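Local atomic coordinates of thiosulfate sulfurtransferase/rhodanese-like domain-containing protein 1 (Homo sapiens, PDB entry 6BEV), a protein that transfers sulfur from thiosulfate to glutathione, producing S-sulfanylglutathione, a central intermediate in hydrogen sulfide metabolism. Residues L95-Q100 against Q107-A112; A77-Q80 against E86-K89; V27-L32 against Y127-E132. All blocks are in the same frame, centred on the assembly; numbering follows the deposited sequence.

Interaction 1: L95-Q100 against Q107-A112; sequences LVFFCQ and QATQLA
Phe97 packs against Ala108, Thr109 and Ala112 in a buried, almost wholly apolar strand-to-helix contact at the centre of the rhodanese domain. It lies within the beta-alpha-beta unit made of strand 95-98, helix 103-114 and strand 120-122. The helix runs back over the strand at 144° to it, with the two short axes 7.9 Å apart at their closest. One aromatic side chain on the strand meets Ala108 and Thr109 and, a turn later, Ala112. The CG of Phe97 lies anti to its carbonyl carbon (chi1 -61°), which carries the ring along the helix towards its later turns. Near the base, CD2 of Phe97 touches the methyl CB of Ala108 at 4.0 Å. One turn on, CZ of Phe97, at the far end of the ring, reaches CB of Ala112, also at 4.0 Å. Both methyls approach the ring obliquely, and their small size is consistent with a close approach of helix and strand: the CA atoms of Phe97 and Thr109 are 6.2 Å apart. The hydroxyl of Thr109 takes part without a polar bond across the contact, OG1 lying 3.6 Å from CB of Phe97. Its hydrogen bond goes instead to the carbonyl O of Gly105, so the hydroxyl is satisfied within its own helix. Elsewhere the Phe97 ring stacks with Phe44 of strand 42-45 and touches Leu68 of helix 65-73. Cys99, which carries the persulfide during catalysis, follows directly on this strand, and its loop leads into the same helix, the usual rhodanese placement. The chemistry implies cohesion by dispersion and burial: with no hydrogen bond between the two segments, the spacing of strand and helix here rests on the fit of ring and methyls.

Interaction 2: A77-Q80 against E86-K89; sequences AAFQ and EKPK
The ammonium NZ of Lys87, whose CA and CB lie against the ring of Phe79, is gripped by two carbonyl oxygens, those of Leu72 in the last turn of helix 65-73 and Met74 just beyond it. Its chain reaches them fully extended beyond CG, so the charged end leads away from helix 76-83 while the base of the side chain stays on the aromatic ring. CA of Lys87 stands over one face of Phe79, 3.6 Å from the ring centroid and 17° off its normal, a CH-pi contact. CB of Lys87 rests 3.6 Å from CG of Phe79, and the backbone N of Lys87 comes within 3.4 Å of CD1. The ring gets there because CG of Phe79 is anti to its backbone N (chi1 -176°), swinging it off the helix towards the returning chain. At its far end CZ of Phe79 meets CD of Pro88 at 3.8 Å, the two side chains crossing at about a right angle. The Glu86 carbonyl O, 3.6 Å from CE1 of Phe79, is hydrogen-bonded to Arg42. Ile63, Met74, Ala71 and Tyr83 also touch Phe79. Residues 86-89, in the loop between helix 76-83 and strand 95-98, thus lie back against that helix, away from the active site. Its chemistry is divided: the apolar base of a lysine covers an aromatic face, while the ammonium is satisfied by backbone carbonyls, where the helix-end dipole would probably favour its charge.

Interaction 3: V27-L32 against Y127-E132; sequences VSLPEL and YREWLE
Leu29, Trp130 and Glu129 carry most of this meeting between the first and last helices of the rhodanese domain, 29-38 and 126-133. The methyl CD1 of Leu29 presses on the six-membered part of the Trp130 indole, 3.4 Å from CE3 and equally near CZ3, tight and oblique to the ring. Trp130 holds CG anti to its backbone N (chi1 -176°), and the indole reaches across to the leucines at about a right angle to each. Leu32, one turn further on, adds a looser touch, its CD2 4.2 Å from CZ3 of Trp130. Glu129 passes Leu29 in the opposite direction, its carboxylate OE1 3.6 Å from CB of Leu29. That oxygen is also the polar link: water 1 donates to it at 2.7 Å from OE1 and accepts from the backbone N of Leu29 at 2.8 Å. A first-turn amide, which has no helical carbonyl to bond, is thereby satisfied through solvent. OE1 is shared with the hydroxyl of Tyr123. The Glu129 side chain is about 11 Å from that of Cys99, the persulfide-bearing residue. Ser28, at the N-cap, accepts a weak bond from Glu31 N through OG. Around the contact, Val27 and Leu32 lean on Val96 of strand 95-98, Glu31 forms a salt bridge with Arg121 of strand 120-122, and Trp130 reaches Ile57, so the two helices pack together beside two strands of the parallel sheet.

How the interactions relate
Along the chain interaction 3 spans the rest, pairing the first helix with the last, while interaction 2 and then interaction 1 follow one another between its two segments. Interaction 1 lies near the middle of the parallel sheet, its centre about 17 Å from that of interaction 2 and about 14 Å from that of interaction 3, which sit on opposite sides of the chain's centre. Segment 95-100 touches both: Leu95 CD1 packs on Pro88 CB at 3.9 Å, and Cys99 O probably bonds Tyr127 N at 2.9 Å. The catalytic cysteine therefore stands between the core strand and the closing helix of the domain.

Interaction 1: L95-Q100 against Q107-A112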
loop_
_atom_site.group_PDB
_atom_site.type_symbol
_atom_site.label_atom_id
_atom_site.label_comp_id
_atom_site.label_asym_id
_atom_site.label_seq_id
_atom_site.Cartn_x
_atom_site.Cartn_y
_atom_site.Cartn_z
ATOM N N LEU A 95 -3.652 -3.242 5.295
ATOM C CA LEU A 95 -3.273 -3.043 3.900
ATOM C C LEU A 95 -2.811 -1.589 3.805
ATOM O O LEU A 95 -3.625 -0.666 3.820
ATOM C CB LEU A 95 -4.450 -3.324 2.974
ATOM C CG LEU A 95 -5.067 -4.728 3.070
ATOM C CD1 LEU A 95 -6.252 -4.819 2.137
ATOM C CD2 LEU A 95 -4.060 -5.820 2.765
ATOM N N VAL A 96 -1.500 -1.378 3.769
ATOM C CA VAL A 96 -0.914 -0.053 3.937
ATOM C C VAL A 96 -0.484 0.493 2.581
ATOM O O VAL A 96 0.387 -0.076 1.914
ATOM C CB VAL A 96 0.263 -0.094 4.920
ATOM C CG1 VAL A 96 0.908 1.273 5.014
ATOM C CG2 VAL A 96 -0.209 -0.570 6.285
ATOM N N PHE A 97 -1.076 1.620 2.198
ATOM C CA PHE A 97 -0.784 2.301 0.944
ATOM C C PHE A 97 0.097 3.512 1.216
ATOM O O PHE A 97 -0.027 4.164 2.262
ATOM C CB PHE A 97 -2.104 2.733 0.278
ATOM C CG PHE A 97 -2.991 1.569 -0.051
ATOM C CD1 PHE A 97 -3.880 1.048 0.881
ATOM C CD2 PHE A 97 -2.902 0.950 -1.295
ATOM C CE1 PHE A 97 -4.649 -0.058 0.570
ATOM C CE2 PHE A 97 -3.671 -0.153 -1.596
ATOM C CZ PHE A 97 -4.539 -0.647 -0.666
ATOM N N PHE A 98 0.972 3.835 0.256
ATOM C CA PHE A 98 1.803 5.021 0.419
ATOM C C PHE A 98 2.281 5.540 -0.932
ATOM O O PHE A 98 2.460 4.784 -1.886
ATOM C CB PHE A 98 3.024 4.738 1.319
ATOM C CG PHE A 98 4.032 3.803 0.706
ATOM C CD1 PHE A 98 5.139 4.269 -0.006
ATOM C CD2 PHE A 98 3.872 2.437 0.830
ATOM C CE1 PHE A 98 6.032 3.369 -0.587
ATOM C CE2 PHE A 98 4.774 1.542 0.250
ATOM C CZ PHE A 98 5.851 2.008 -0.452
ATOM N N CYS A 99 2.583 6.840 -0.965
ATOM C CA CYS A 99 3.348 7.434 -2.063
ATOM C C CYS A 99 4.596 8.093 -1.466
ATOM O O CYS A 99 5.073 7.636 -0.425
ATOM C CB CYS A 99 2.493 8.386 -2.900
ATOM S SG CYS A 99 1.910 9.829 -1.990
ATOM N N GLN A 100 5.167 9.134 -2.087
ATOM C CA GLN A 100 6.362 9.764 -1.509
ATOM C C GLN A 100 6.038 10.906 -0.550
ATOM O O GLN A 100 6.902 11.273 0.245
ATOM C CB GLN A 100 7.382 10.215 -2.576
ATOM C CG GLN A 100 7.199 11.612 -3.195
ATOM C CD GLN A 100 6.034 11.698 -4.176
ATOM O OE1 GLN A 100 4.996 11.036 -4.028
ATOM N NE2 GLN A 100 6.205 12.517 -5.203
ATOM N N GLN A 107 -5.361 9.067 -1.559
ATOM C CA GLN A 107 -6.308 8.747 -2.616
ATOM C C GLN A 107 -6.503 7.237 -2.731
ATOM O O GLN A 107 -7.634 6.755 -2.876
ATOM C CB GLN A 107 -5.802 9.337 -3.934
ATOM C CG GLN A 107 -6.680 9.037 -5.129
ATOM C CD GLN A 107 -6.026 9.383 -6.454
ATOM O OE1 GLN A 107 -4.920 9.915 -6.503
ATOM N NE2 GLN A 107 -6.704 9.059 -7.538
ATOM N N ALA A 108 -5.409 6.472 -2.694
ATOM C CA ALA A 108 -5.497 5.022 -2.817
ATOM C C ALA A 108 -6.231 4.418 -1.633
ATOM O O ALA A 108 -7.043 3.500 -1.808
ATOM C CB ALA A 108 -4.084 4.445 -2.918
ATOM N N THR A 109 -5.964 4.917 -0.423
ATOM C CA THR A 109 -6.602 4.367 0.765
ATOM C C THR A 109 -8.102 4.592 0.716
ATOM O O THR A 109 -8.895 3.688 1.002
ATOM C CB THR A 109 -5.998 4.997 2.016
ATOM O OG1 THR A 109 -4.593 4.699 2.069
ATOM C CG2 THR A 109 -6.637 4.446 3.261
ATOM N N GLN A 110 -8.500 5.811 0.368
ATOM C CA GLN A 110 -9.921 6.115 0.239
ATOM C C GLN A 110 -10.581 5.247 -0.828
ATOM O O GLN A 110 -11.707 4.754 -0.640
ATOM C CB GLN A 110 -10.066 7.594 -0.104
ATOM C CG GLN A 110 -9.643 8.528 1.007
ATOM C CD GLN A 110 -9.572 9.978 0.560
ATOM O OE1 GLN A 110 -9.282 10.267 -0.605
ATOM N NE2 GLN A 110 -9.798 10.888 1.484
ATOM N N LEU A 111 -9.904 5.057 -1.958
ATOM C CA LEU A 111 -10.444 4.209 -3.011
ATOM C C LEU A 111 -10.648 2.785 -2.507
ATOM O O LEU A 111 -11.720 2.181 -2.688
ATOM C CB LEU A 111 -9.515 4.249 -4.229
ATOM C CG LEU A 111 -9.871 3.313 -5.380
ATOM C CD1 LEU A 111 -11.237 3.618 -5.940
ATOM C CD2 LEU A 111 -8.800 3.440 -6.450
ATOM N N ALA A 112 -9.615 2.227 -1.873
ATOM C CA ALA A 112 -9.711 0.862 -1.385
ATOM C C ALA A 112 -10.830 0.728 -0.358
ATOM O O ALA A 112 -11.638 -0.208 -0.425
ATOM C CB ALA A 112 -8.367 0.426 -0.803
#

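Interaction 2: A77-Q80 against E86-K89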
loop_
_atom_site.group_PDB
_atom_site.type_symbol
_atom_site.label_atom_id
_atom_site.label_comp_id
_atom_site.label_asym_id
_atom_site.label_seq_id
_atom_site.Cartn_x
_atom_site.Cartn_y
_atom_site.Cartn_z
ATOM N N ALA A 77 -6.927 -14.482 -10.094
ATOM C CA ALA A 77 -5.883 -15.011 -10.963
ATOM C C ALA A 77 -5.319 -13.931 -11.878
ATOM O O ALA A 77 -4.128 -13.968 -12.217
ATOM C CB ALA A 77 -6.405 -16.194 -11.778
ATOM N N ALA A 78 -6.147 -12.968 -12.283
ATOM C CA ALA A 78 -5.652 -11.866 -13.103
ATOM C C ALA A 78 -4.738 -10.949 -12.301
ATOM O O ALA A 78 -3.730 -10.454 -12.821
ATOM C CB ALA A 78 -6.831 -11.083 -13.673
ATOM N N PHE A 79 -5.072 -10.723 -11.034
ATOM C CA PHE A 79 -4.200 -9.952 -10.159
ATOM C C PHE A 79 -2.844 -10.642 -10.005
ATOM O O PHE A 79 -1.785 -10.013 -10.123
ATOM C CB PHE A 79 -4.895 -9.773 -8.804
ATOM C CG PHE A 79 -4.127 -8.912 -7.832
ATOM C CD1 PHE A 79 -2.987 -9.395 -7.187
ATOM C CD2 PHE A 79 -4.536 -7.617 -7.540
ATOM C CE1 PHE A 79 -2.286 -8.618 -6.294
ATOM C CE2 PHE A 79 -3.828 -6.834 -6.631
ATOM C CZ PHE A 79 -2.702 -7.336 -6.010
ATOM N N GLN A 80 -2.860 -11.947 -9.750
ATOM C CA GLN A 80 -1.610 -12.682 -9.611
ATOM C C GLN A 80 -0.781 -12.579 -10.884
ATOM O O GLN A 80 0.442 -12.408 -10.833
ATOM C CB GLN A 80 -1.934 -14.140 -9.279
ATOM C CG GLN A 80 -0.754 -15.086 -9.239
ATOM C CD GLN A 80 0.167 -14.864 -8.069
ATOM O OE1 GLN A 80 -0.267 -14.822 -6.917
ATOM N NE2 GLN A 80 1.457 -14.760 -8.355
ATOM N N GLU A 86 -0.518 -12.269 -4.434
ATOM C CA GLU A 86 -1.907 -12.650 -4.211
ATOM C C GLU A 86 -2.776 -11.414 -3.973
ATOM O O GLU A 86 -2.392 -10.490 -3.254
ATOM C CB GLU A 86 -1.997 -13.595 -3.011
ATOM C CG GLU A 86 -3.374 -14.204 -2.782
ATOM C CD GLU A 86 -3.367 -15.296 -1.718
ATOM O OE1 GLU A 86 -2.657 -16.312 -1.893
ATOM O OE2 GLU A 86 -4.074 -15.142 -0.700
ATOM N N LYS A 87 -3.958 -11.409 -4.570
ATOM C CA LYS A 87 -4.882 -10.299 -4.394
ATOM C C LYS A 87 -5.286 -10.199 -2.925
ATOM O O LYS A 87 -5.606 -11.215 -2.306
ATOM C CB LYS A 87 -6.132 -10.516 -5.251
ATOM C CG LYS A 87 -7.071 -9.318 -5.282
ATOM C CD LYS A 87 -8.348 -9.571 -6.062
ATOM C CE LYS A 87 -9.183 -8.317 -6.097
ATOM N NZ LYS A 87 -10.508 -8.540 -6.720
ATOM N N PRO A 88 -5.300 -9.009 -2.336
ATOM C CA PRO A 88 -5.805 -8.882 -0.971
ATOM C C PRO A 88 -7.283 -9.223 -0.899
ATOM O O PRO A 88 -8.022 -9.130 -1.874
ATOM C CB PRO A 88 -5.578 -7.404 -0.648
ATOM C CG PRO A 88 -5.529 -6.723 -1.960
ATOM C CD PRO A 88 -4.920 -7.710 -2.908
ATOM N N LYS A 89 -7.723 -9.580 0.301
ATOM C CA LYS A 89 -9.114 -9.909 0.588
ATOM C C LYS A 89 -9.736 -8.788 1.409
ATOM O O LYS A 89 -9.038 -8.061 2.116
ATOM C CB LYS A 89 -9.198 -11.231 1.354
ATOM C CG LYS A 89 -8.576 -12.402 0.595
ATOM C CD LYS A 89 -8.533 -13.688 1.414
ATOM C CE LYS A 89 -7.667 -13.563 2.666
ATOM N NZ LYS A 89 -6.266 -13.051 2.436
#

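Interaction 3: V27-L32 against Y127-E132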
loop_
_atom_site.group_PDB
_atom_site.type_symbol
_atom_site.label_atom_id
_atom_site.label_comp_id
_atom_site.label_asym_id
_atom_site.label_seq_id
_atom_site.Cartn_x
_atom_site.Cartn_y
_atom_site.Cartn_z
ATOM N N VAL A 27 -1.735 5.162 9.379
ATOM C CA VAL A 27 -0.777 4.411 10.193
ATOM C C VAL A 27 0.497 5.238 10.345
ATOM O O VAL A 27 0.985 5.836 9.379
ATOM C CB VAL A 27 -0.511 3.011 9.603
ATOM C CG1 VAL A 27 0.148 3.082 8.237
ATOM C CG2 VAL A 27 0.315 2.165 10.555
ATOM N N SER A 28 1.008 5.304 11.571
ATOM C CA SER A 28 2.266 5.976 11.859
ATOM C C SER A 28 3.447 5.047 11.587
ATOM O O SER A 28 3.317 3.822 11.551
ATOM C CB SER A 28 2.314 6.383 13.332
ATOM O OG SER A 28 2.451 5.231 14.143
ATOM N N LEU A 29 4.626 5.652 11.437
ATOM C CA LEU A 29 5.830 4.870 11.189
ATOM C C LEU A 29 6.134 3.900 12.317
ATOM O O LEU A 29 6.476 2.745 12.024
ATOM C CB LEU A 29 7.014 5.788 10.882
ATOM C CG LEU A 29 8.333 5.077 10.567
ATOM C CD1 LEU A 29 8.197 4.163 9.372
ATOM C CD2 LEU A 29 9.414 6.112 10.309
ATOM N N PRO A 30 6.061 4.275 13.596
ATOM C CA PRO A 30 6.356 3.266 14.623
ATOM C C PRO A 30 5.424 2.069 14.558
ATOM O O PRO A 30 5.877 0.927 14.697
ATOM C CB PRO A 30 6.246 4.055 15.935
ATOM C CG PRO A 30 6.518 5.470 15.555
ATOM C CD PRO A 30 5.926 5.624 14.181
ATOM N N GLU A 31 4.129 2.292 14.345
ATOM C CA GLU A 31 3.217 1.160 14.241
ATOM C C GLU A 31 3.530 0.343 13.004
ATOM O O GLU A 31 3.544 -0.892 13.059
ATOM C CB GLU A 31 1.762 1.623 14.218
ATOM C CG GLU A 31 0.824 0.422 14.266
ATOM C CD GLU A 31 -0.656 0.730 14.111
ATOM O OE1 GLU A 31 -1.059 1.910 14.031
ATOM O OE2 GLU A 31 -1.428 -0.248 14.032
ATOM N N LEU A 32 3.774 1.011 11.882
ATOM C CA LEU A 32 4.083 0.299 10.652
ATOM C C LEU A 32 5.314 -0.584 10.820
ATOM O O LEU A 32 5.319 -1.739 10.380
ATOM C CB LEU A 32 4.296 1.294 9.522
ATOM C CG LEU A 32 4.676 0.717 8.152
ATOM C CD1 LEU A 32 3.639 -0.303 7.687
ATOM C CD2 LEU A 32 4.856 1.824 7.132
ATOM N N TYR A 127 7.029 7.846 1.695
ATOM C CA TYR A 127 8.386 7.377 1.410
ATOM C C TYR A 127 9.452 8.395 1.810
ATOM O O TYR A 127 10.533 8.010 2.258
ATOM C CB TYR A 127 8.478 6.979 -0.066
ATOM C CG TYR A 127 9.782 6.388 -0.553
ATOM C CD1 TYR A 127 10.353 5.257 0.030
ATOM C CD2 TYR A 127 10.417 6.941 -1.658
ATOM C CE1 TYR A 127 11.546 4.725 -0.464
ATOM C CE2 TYR A 127 11.583 6.410 -2.156
ATOM C CZ TYR A 127 12.143 5.297 -1.568
ATOM O OH TYR A 127 13.319 4.794 -2.077
ATOM N N ARG A 128 9.186 9.694 1.666
ATOM C CA ARG A 128 10.216 10.643 2.089
ATOM C C ARG A 128 10.483 10.545 3.586
ATOM O O ARG A 128 11.636 10.623 4.010
ATOM C CB ARG A 128 9.881 12.074 1.685
ATOM C CG ARG A 128 10.040 12.370 0.213
ATOM C CD ARG A 128 9.546 13.769 -0.080
ATOM N NE ARG A 128 9.454 14.048 -1.507
ATOM C CZ ARG A 128 8.659 14.974 -2.025
ATOM N NH1 ARG A 128 7.860 15.692 -1.240
ATOM N NH2 ARG A 128 8.633 15.158 -3.338
ATOM N N GLU A 129 9.437 10.351 4.410
ATOM C CA GLU A 129 9.675 10.147 5.838
ATOM C C GLU A 129 10.393 8.840 6.078
ATOM O O GLU A 129 11.310 8.783 6.904
ATOM C CB GLU A 129 8.388 10.170 6.660
ATOM C CG GLU A 129 8.651 9.876 8.160
ATOM C CD GLU A 129 7.388 9.883 8.989
ATOM O OE1 GLU A 129 6.660 8.860 8.996
ATOM O OE2 GLU A 129 7.116 10.917 9.636
ATOM N N TRP A 130 9.995 7.785 5.366
ATOM C CA TRP A 130 10.688 6.516 5.493
ATOM C C TRP A 130 12.190 6.714 5.306
ATOM O O TRP A 130 13.008 6.192 6.066
ATOM C CB TRP A 130 10.132 5.552 4.447
ATOM C CG TRP A 130 10.719 4.225 4.572
ATOM C CD1 TRP A 130 11.836 3.741 3.932
ATOM C CD2 TRP A 130 10.262 3.192 5.420
ATOM N NE1 TRP A 130 12.088 2.465 4.344
ATOM C CE2 TRP A 130 11.143 2.104 5.265
ATOM C CE3 TRP A 130 9.175 3.069 6.292
ATOM C CZ2 TRP A 130 10.956 0.897 5.927
ATOM C CZ3 TRP A 130 9.003 1.865 6.967
ATOM C CH2 TRP A 130 9.893 0.799 6.781
ATOM N N LEU A 131 12.564 7.449 4.261
ATOM C CA LEU A 131 13.974 7.681 3.972
ATOM C C LEU A 131 14.637 8.555 5.031
ATOM O O LEU A 131 15.821 8.372 5.332
ATOM C CB LEU A 131 14.114 8.352 2.606
ATOM C CG LEU A 131 13.769 7.488 1.393
ATOM C CD1 LEU A 131 13.700 8.376 0.173
ATOM C CD2 LEU A 131 14.781 6.371 1.196
ATOM N N GLU A 132 13.881 9.512 5.583
ATOM C CA GLU A 132 14.376 10.456 6.579
ATOM C C GLU A 132 14.650 9.780 7.914
ATOM O O GLU A 132 15.574 10.174 8.637
ATOM C CB GLU A 132 13.302 11.525 6.771
ATOM C CG GLU A 132 13.571 12.559 7.846
ATOM C CD GLU A 132 12.299 13.277 8.267
ATOM O OE1 GLU A 132 12.406 14.242 9.050
ATOM O OE2 GLU A 132 11.197 12.872 7.830
HETATM O O HOH W 1 5.051 8.442 11.116
#